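Local coordinates for like-Sm ribonucleoprotein core (Methanococcus vannielii SB, PDB 5MKI), which probably binds uridine-rich RNA as a seven-membered ring of identical subunits, each built on the Sm fold, at residues P7-G12 and K34-H39; K27-R32 and V42-A47. All blocks are in the same frame, centred on the assembly; numbering follows the deposited sequence.

Interaction 1: P7-G12 and K34-H39; sequences PLDALG and KAYDLH
Leu8 and Leu11 pack on the ring of Tyr36, where the N-terminal helix of the Sm fold, 9-13, meets the end of strand 28-36. The strand that carries the tyrosine belongs to the strongly bent sheet this helix packs against. Leu11 covers one face of the ring. Its CB sits over the middle, 3.6 Å from the ring centroid and 1° off the ring normal, which is a CH-pi contact. Its CD1 reaches toward the base of the ring and comes within 3.5 Å of Tyr36 CD2. The two side chains cross at a slant. With CG between the backbone N and the carbonyl carbon (chi1 76°), the Tyr36 ring is carried off the strand toward residues 8-12. The backbone of Gly12 comes close as well, its N lying 3.4 Å from Tyr36 CE1.

Leu8 works on two fronts. Its CB packs 4.1 Å from Tyr36 CE2. Its CD1 meets CD2 of Leu38 at 3.8 Å, methyl to methyl, just past the end of the strand. The CB of Leu38 points away from the helix, but the end of its side chain comes back to make this contact. Leu8 also packs on Val61 of a neighbouring subunit, so the contact borders a subunit interface.

The CB of Asp37 points away from the helix, and its OD2 is hydrogen-bonded to ND2 of Asn41. Asn41 and His39 contact UMP in a structure of this protein, so this loop probably forms part of the RNA-binding site.

The phenol end of Tyr36 is tied to the helix through water. One water lies in the ring plane, 2.5 Å from Tyr36 OH, and donates a hydrogen bond of 2.7 Å to OD1 of Asp9.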
loop_
_atom_site.group_PDB
_atom_site.type_symbol
_atom_site.label_atom_id
_atom_site.label_comp_id
_atom_site.label_asym_id
_atom_site.label_seq_id
_atom_site.Cartn_x
_atom_site.Cartn_y
_atom_site.Cartn_z
ATOM N N PRO A 7 -4.986 -5.758 -20.875
ATOM C CA PRO A 7 -3.545 -5.573 -21.096
ATOM C C PRO A 7 -2.703 -6.803 -20.776
ATOM O O PRO A 7 -1.716 -7.045 -21.479
ATOM C CB PRO A 7 -3.194 -4.394 -20.168
ATOM C CG PRO A 7 -4.326 -4.306 -19.170
ATOM C CD PRO A 7 -5.532 -4.778 -19.917
ATOM N N LEU A 8 -3.078 -7.606 -19.767
ATOM C CA LEU A 8 -2.245 -8.721 -19.326
ATOM C C LEU A 8 -2.303 -9.930 -20.255
ATOM O O LEU A 8 -1.473 -10.825 -20.112
ATOM C CB LEU A 8 -2.630 -9.157 -17.901
ATOM C CG LEU A 8 -2.418 -8.096 -16.827
ATOM C CD1 LEU A 8 -2.499 -8.699 -15.406
ATOM C CD2 LEU A 8 -1.095 -7.430 -17.037
ATOM N N ASP A 9 -3.255 -9.978 -21.195
ATOM C CA ASP A 9 -3.256 -11.026 -22.215
ATOM C C ASP A 9 -1.970 -11.017 -23.029
ATOM O O ASP A 9 -1.586 -12.047 -23.595
ATOM C CB ASP A 9 -4.448 -10.861 -23.160
ATOM C CG ASP A 9 -5.728 -11.442 -22.601
ATOM O OD1 ASP A 9 -5.745 -11.827 -21.419
ATOM O OD2 ASP A 9 -6.729 -11.494 -23.348
ATOM N N ALA A 10 -1.301 -9.867 -23.118
ATOM C CA ALA A 10 0.008 -9.839 -23.762
ATOM C C ALA A 10 1.001 -10.746 -23.046
ATOM O O ALA A 10 1.921 -11.277 -23.682
ATOM C CB ALA A 10 0.532 -8.402 -23.830
ATOM N N LEU A 11 0.832 -10.957 -21.728
ATOM C CA LEU A 11 1.670 -11.929 -21.026
ATOM C C LEU A 11 1.334 -13.355 -21.452
ATOM O O LEU A 11 2.236 -14.170 -21.671
ATOM C CB LEU A 11 1.524 -11.788 -19.503
ATOM C CG LEU A 11 2.204 -10.584 -18.853
ATOM C CD1 LEU A 11 1.979 -10.588 -17.363
ATOM C CD2 LEU A 11 3.677 -10.607 -19.131
ATOM N N GLY A 12 0.046 -13.676 -21.571
ATOM C CA GLY A 12 -0.335 -15.005 -22.009
ATOM C C GLY A 12 0.252 -15.363 -23.361
ATOM O O GLY A 12 0.596 -16.520 -23.601
ATOM N N LYS A 34 6.922 -18.781 -17.562
ATOM C CA LYS A 34 6.155 -20.016 -17.428
ATOM C C LYS A 34 4.738 -19.810 -16.903
ATOM O O LYS A 34 3.898 -20.705 -17.066
ATOM C CB LYS A 34 6.875 -20.992 -16.481
ATOM C CG LYS A 34 8.338 -21.216 -16.813
ATOM C CD LYS A 34 8.456 -21.836 -18.184
ATOM C CE LYS A 34 7.792 -23.216 -18.224
ATOM N NZ LYS A 34 7.848 -23.821 -19.589
ATOM N N ALA A 35 4.456 -18.681 -16.265
ATOM C CA ALA A 35 3.163 -18.484 -15.618
ATOM C C ALA A 35 3.080 -17.053 -15.128
ATOM O O ALA A 35 4.100 -16.440 -14.806
ATOM C CB ALA A 35 2.957 -19.457 -14.449
ATOM N N TYR A 36 1.853 -16.531 -15.089
ATOM C CA TYR A 36 1.551 -15.220 -14.530
ATOM C C TYR A 36 0.096 -15.228 -14.070
ATOM O O TYR A 36 -0.693 -16.093 -14.469
ATOM C CB TYR A 36 1.773 -14.090 -15.546
ATOM C CG TYR A 36 0.665 -14.042 -16.563
ATOM C CD1 TYR A 36 0.606 -14.976 -17.583
ATOM C CD2 TYR A 36 -0.350 -13.093 -16.477
ATOM C CE1 TYR A 36 -0.421 -14.958 -18.501
ATOM C CE2 TYR A 36 -1.381 -13.073 -17.387
ATOM C CZ TYR A 36 -1.408 -13.997 -18.397
ATOM O OH TYR A 36 -2.426 -13.982 -19.306
ATOM N N ASP A 37 -0.258 -14.245 -13.230
ATOM C CA ASP A 37 -1.613 -14.123 -12.692
ATOM C C ASP A 37 -2.026 -12.652 -12.738
ATOM O O ASP A 37 -1.248 -11.781 -13.142
ATOM C CB ASP A 37 -1.729 -14.702 -11.262
ATOM C CG ASP A 37 -0.805 -14.015 -10.247
ATOM O OD1 ASP A 37 -0.416 -12.849 -10.445
ATOM O OD2 ASP A 37 -0.457 -14.651 -9.227
ATOM N N LEU A 38 -3.260 -12.365 -12.295
ATOM C CA LEU A 38 -3.776 -11.010 -12.440
ATOM C C LEU A 38 -3.145 -10.024 -11.467
ATOM O O LEU A 38 -3.368 -8.818 -11.609
ATOM C CB LEU A 38 -5.300 -11.008 -12.296
ATOM C CG LEU A 38 -6.022 -11.559 -13.529
ATOM C CD1 LEU A 38 -7.528 -11.500 -13.343
ATOM C CD2 LEU A 38 -5.577 -10.847 -14.825
ATOM N N HIS A 39 -2.355 -10.492 -10.504
ATOM C CA HIS A 39 -1.521 -9.595 -9.713
ATOM C C HIS A 39 -0.216 -9.222 -10.405
ATOM O O HIS A 39 0.556 -8.434 -9.845
ATOM C CB HIS A 39 -1.198 -10.234 -8.363
ATOM C CG HIS A 39 -2.411 -10.575 -7.561
ATOM N ND1 HIS A 39 -2.617 -11.828 -7.022
ATOM C CD2 HIS A 39 -3.490 -9.833 -7.221
ATOM C CE1 HIS A 39 -3.768 -11.839 -6.372
ATOM N NE2 HIS A 39 -4.317 -10.642 -6.477
HETATM O O HOH W 1 -4.405 -12.448 -19.100
#

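Interaction 2: K27-R32 and V42-A47; sequences KLVKGR and VALENA
Arg32 and Glu45 are joined by two backbone hydrogen bonds and form an antiparallel hydrogen-bonded pair. Arg32 N donates to Glu45 O at 3.0 Å. In return, Glu45 N donates to Arg32 O at 2.8 Å, and this bond is almost straight at 178°. The same Arg32 O also receives a CA-H...O contact from Leu44 CA.

The two side chains leave the same face of the sheet and run side by side. Both have CG anti to the backbone N (chi1 -179° in Arg32) and continue extended. The guanidinium and carboxylate planes are nearly parallel, 14° apart. They do not make a salt bridge, since Arg32 NE stays 4.1 Å from Glu45 OE1. A water spans them: it donates to Glu45 OE1 and accepts a weak bond from Arg32 NE. The opposite charges probably still attract. Closer in, the aliphatic CD of Arg32 lies 3.4 Å from Glu45 OE1.

This pair sits where the Sm sheet bends. Strands 28-36 and 42-44 form a hairpin, and the chain turns a corner at Glu45 and Asn46. Strand 47-49 then pairs with an earlier part of strand 28-36.

Gly31 lies against this corner, its CA 4.1 Å from the CA of Ala47. Alongside, Lys30 O takes a CA-H...O contact from Ala47 CA at 3.1 Å.

Under the bend is the hydrophobic interior. CG1 of Val29 meets CD1 of Leu44 at 3.7 Å, with the side chains slanting across each other. Leu60 packs on Val29, and Val62 packs on Leu44.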
loop_
_atom_site.group_PDB
_atom_site.type_symbol
_atom_site.label_atom_id
_atom_site.label_comp_id
_atom_site.label_asym_id
_atom_site.label_seq_id
_atom_site.Cartn_x
_atom_site.Cartn_y
_atom_site.Cartn_z
ATOM N N LYS A 27 16.073 -2.896 -10.373
ATOM C CA LYS A 27 16.481 -4.213 -10.833
ATOM C C LYS A 27 15.811 -4.570 -12.157
ATOM O O LYS A 27 14.695 -4.138 -12.457
ATOM C CB LYS A 27 16.139 -5.272 -9.785
ATOM C CG LYS A 27 16.917 -5.149 -8.488
ATOM C CD LYS A 27 16.759 -6.410 -7.644
ATOM C CE LYS A 27 17.342 -6.224 -6.256
ATOM N NZ LYS A 27 16.718 -5.091 -5.538
ATOM N N LEU A 28 16.523 -5.371 -12.950
ATOM C CA LEU A 28 16.000 -6.031 -14.139
ATOM C C LEU A 28 16.122 -7.535 -13.944
ATOM O O LEU A 28 17.219 -8.036 -13.681
ATOM C CB LEU A 28 16.777 -5.620 -15.396
ATOM C CG LEU A 28 16.340 -4.417 -16.228
ATOM C CD1 LEU A 28 16.639 -3.104 -15.507
ATOM C CD2 LEU A 28 17.014 -4.470 -17.602
ATOM N N VAL A 29 15.009 -8.253 -14.070
ATOM C CA VAL A 29 14.999 -9.710 -13.997
ATOM C C VAL A 29 14.578 -10.233 -15.361
ATOM O O VAL A 29 13.503 -9.881 -15.858
ATOM C CB VAL A 29 14.061 -10.237 -12.898
ATOM C CG1 VAL A 29 14.296 -11.709 -12.687
ATOM C CG2 VAL A 29 14.256 -9.472 -11.604
ATOM N N LYS A 30 15.415 -11.077 -15.959
ATOM C CA LYS A 30 15.208 -11.592 -17.308
ATOM C C LYS A 30 15.079 -13.105 -17.243
ATOM O O LYS A 30 15.871 -13.761 -16.561
ATOM C CB LYS A 30 16.371 -11.190 -18.227
ATOM C CG LYS A 30 16.345 -11.843 -19.606
ATOM C CD LYS A 30 17.647 -11.616 -20.384
ATOM C CE LYS A 30 18.145 -12.903 -21.052
ATOM N NZ LYS A 30 17.899 -12.945 -22.539
ATOM N N GLY A 31 14.091 -13.659 -17.941
ATOM C CA GLY A 31 13.901 -15.101 -17.897
ATOM C C GLY A 31 12.787 -15.554 -18.818
ATOM O O GLY A 31 12.158 -14.755 -19.515
ATOM N N ARG A 32 12.544 -16.865 -18.796
ATOM C CA ARG A 32 11.530 -17.504 -19.636
ATOM C C ARG A 32 10.214 -17.623 -18.862
ATOM O O ARG A 32 10.151 -18.305 -17.829
ATOM C CB ARG A 32 12.022 -18.881 -20.087
ATOM C CG ARG A 32 11.072 -19.679 -20.994
ATOM C CD ARG A 32 11.600 -21.110 -21.173
ATOM N NE ARG A 32 10.844 -21.867 -22.169
ATOM C CZ ARG A 32 11.042 -21.774 -23.483
ATOM N NH1 ARG A 32 11.968 -20.952 -23.960
ATOM N NH2 ARG A 32 10.311 -22.491 -24.320
ATOM N N VAL A 42 4.829 -13.506 -11.490
ATOM C CA VAL A 42 5.350 -14.239 -12.648
ATOM C C VAL A 42 6.355 -15.294 -12.188
ATOM O O VAL A 42 7.174 -15.055 -11.288
ATOM C CB VAL A 42 5.983 -13.299 -13.702
ATOM C CG1 VAL A 42 4.982 -12.259 -14.198
ATOM C CG2 VAL A 42 7.232 -12.606 -13.159
ATOM N N ALA A 43 6.277 -16.476 -12.798
ATOM C CA ALA A 43 7.277 -17.521 -12.615
ATOM C C ALA A 43 8.223 -17.485 -13.813
ATOM O O ALA A 43 7.786 -17.670 -14.954
ATOM C CB ALA A 43 6.624 -18.894 -12.474
ATOM N N LEU A 44 9.505 -17.222 -13.557
ATOM C CA LEU A 44 10.514 -17.086 -14.608
ATOM C C LEU A 44 11.519 -18.228 -14.508
ATOM O O LEU A 44 12.175 -18.388 -13.474
ATOM C CB LEU A 44 11.250 -15.755 -14.498
ATOM C CG LEU A 44 10.448 -14.468 -14.631
ATOM C CD1 LEU A 44 11.307 -13.276 -14.231
ATOM C CD2 LEU A 44 9.941 -14.349 -16.055
ATOM N N GLU A 45 11.662 -18.986 -15.593
ATOM C CA GLU A 45 12.570 -20.125 -15.653
ATOM C C GLU A 45 13.929 -19.700 -16.199
ATOM O O GLU A 45 14.008 -18.904 -17.138
ATOM C CB GLU A 45 11.976 -21.222 -16.537
ATOM C CG GLU A 45 12.716 -22.534 -16.482
ATOM C CD GLU A 45 12.232 -23.500 -17.535
ATOM O OE1 GLU A 45 12.554 -23.282 -18.725
ATOM O OE2 GLU A 45 11.529 -24.469 -17.175
ATOM N N ASN A 46 15.000 -20.237 -15.610
ATOM C CA ASN A 46 16.366 -19.918 -16.039
ATOM C C ASN A 46 16.574 -18.402 -16.092
ATOM O O ASN A 46 16.901 -17.818 -17.133
ATOM C CB ASN A 46 16.685 -20.576 -17.389
ATOM C CG ASN A 46 16.814 -22.088 -17.274
ATOM O OD1 ASN A 46 17.267 -22.607 -16.255
ATOM N ND2 ASN A 46 16.394 -22.797 -18.308
ATOM N N ALA A 47 16.368 -17.772 -14.937
ATOM C CA ALA A 47 16.287 -16.321 -14.855
ATOM C C ALA A 47 17.635 -15.704 -14.504
ATOM O O ALA A 47 18.491 -16.321 -13.867
ATOM C CB ALA A 47 15.240 -15.899 -13.816
HETATM O O HOH W 2 10.426 -24.242 -20.263
#

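The centres of interactions 1 and 2 lie 14 Å apart, and both use strand 28-36. Interaction 2 takes its early part and interaction 1 its end. The segments alternate along the chain: 7-12, 27-32, 34-39, 42-47. The two contacts also touch directly, through the pairing of strands 28-36 and 42-44. Lys34 N and Ala43 O, and likewise Ala43 N and Ala35 O, make probable backbone hydrogen bonds. Strand 28-36 thus runs from the corner of the sheet to the place where the N-terminal helix packs. It then leads into the loop that holds the UMP-binding residues His39 and Asn41. Both contacts also touch a neighbouring subunit of the seven-membered assembly.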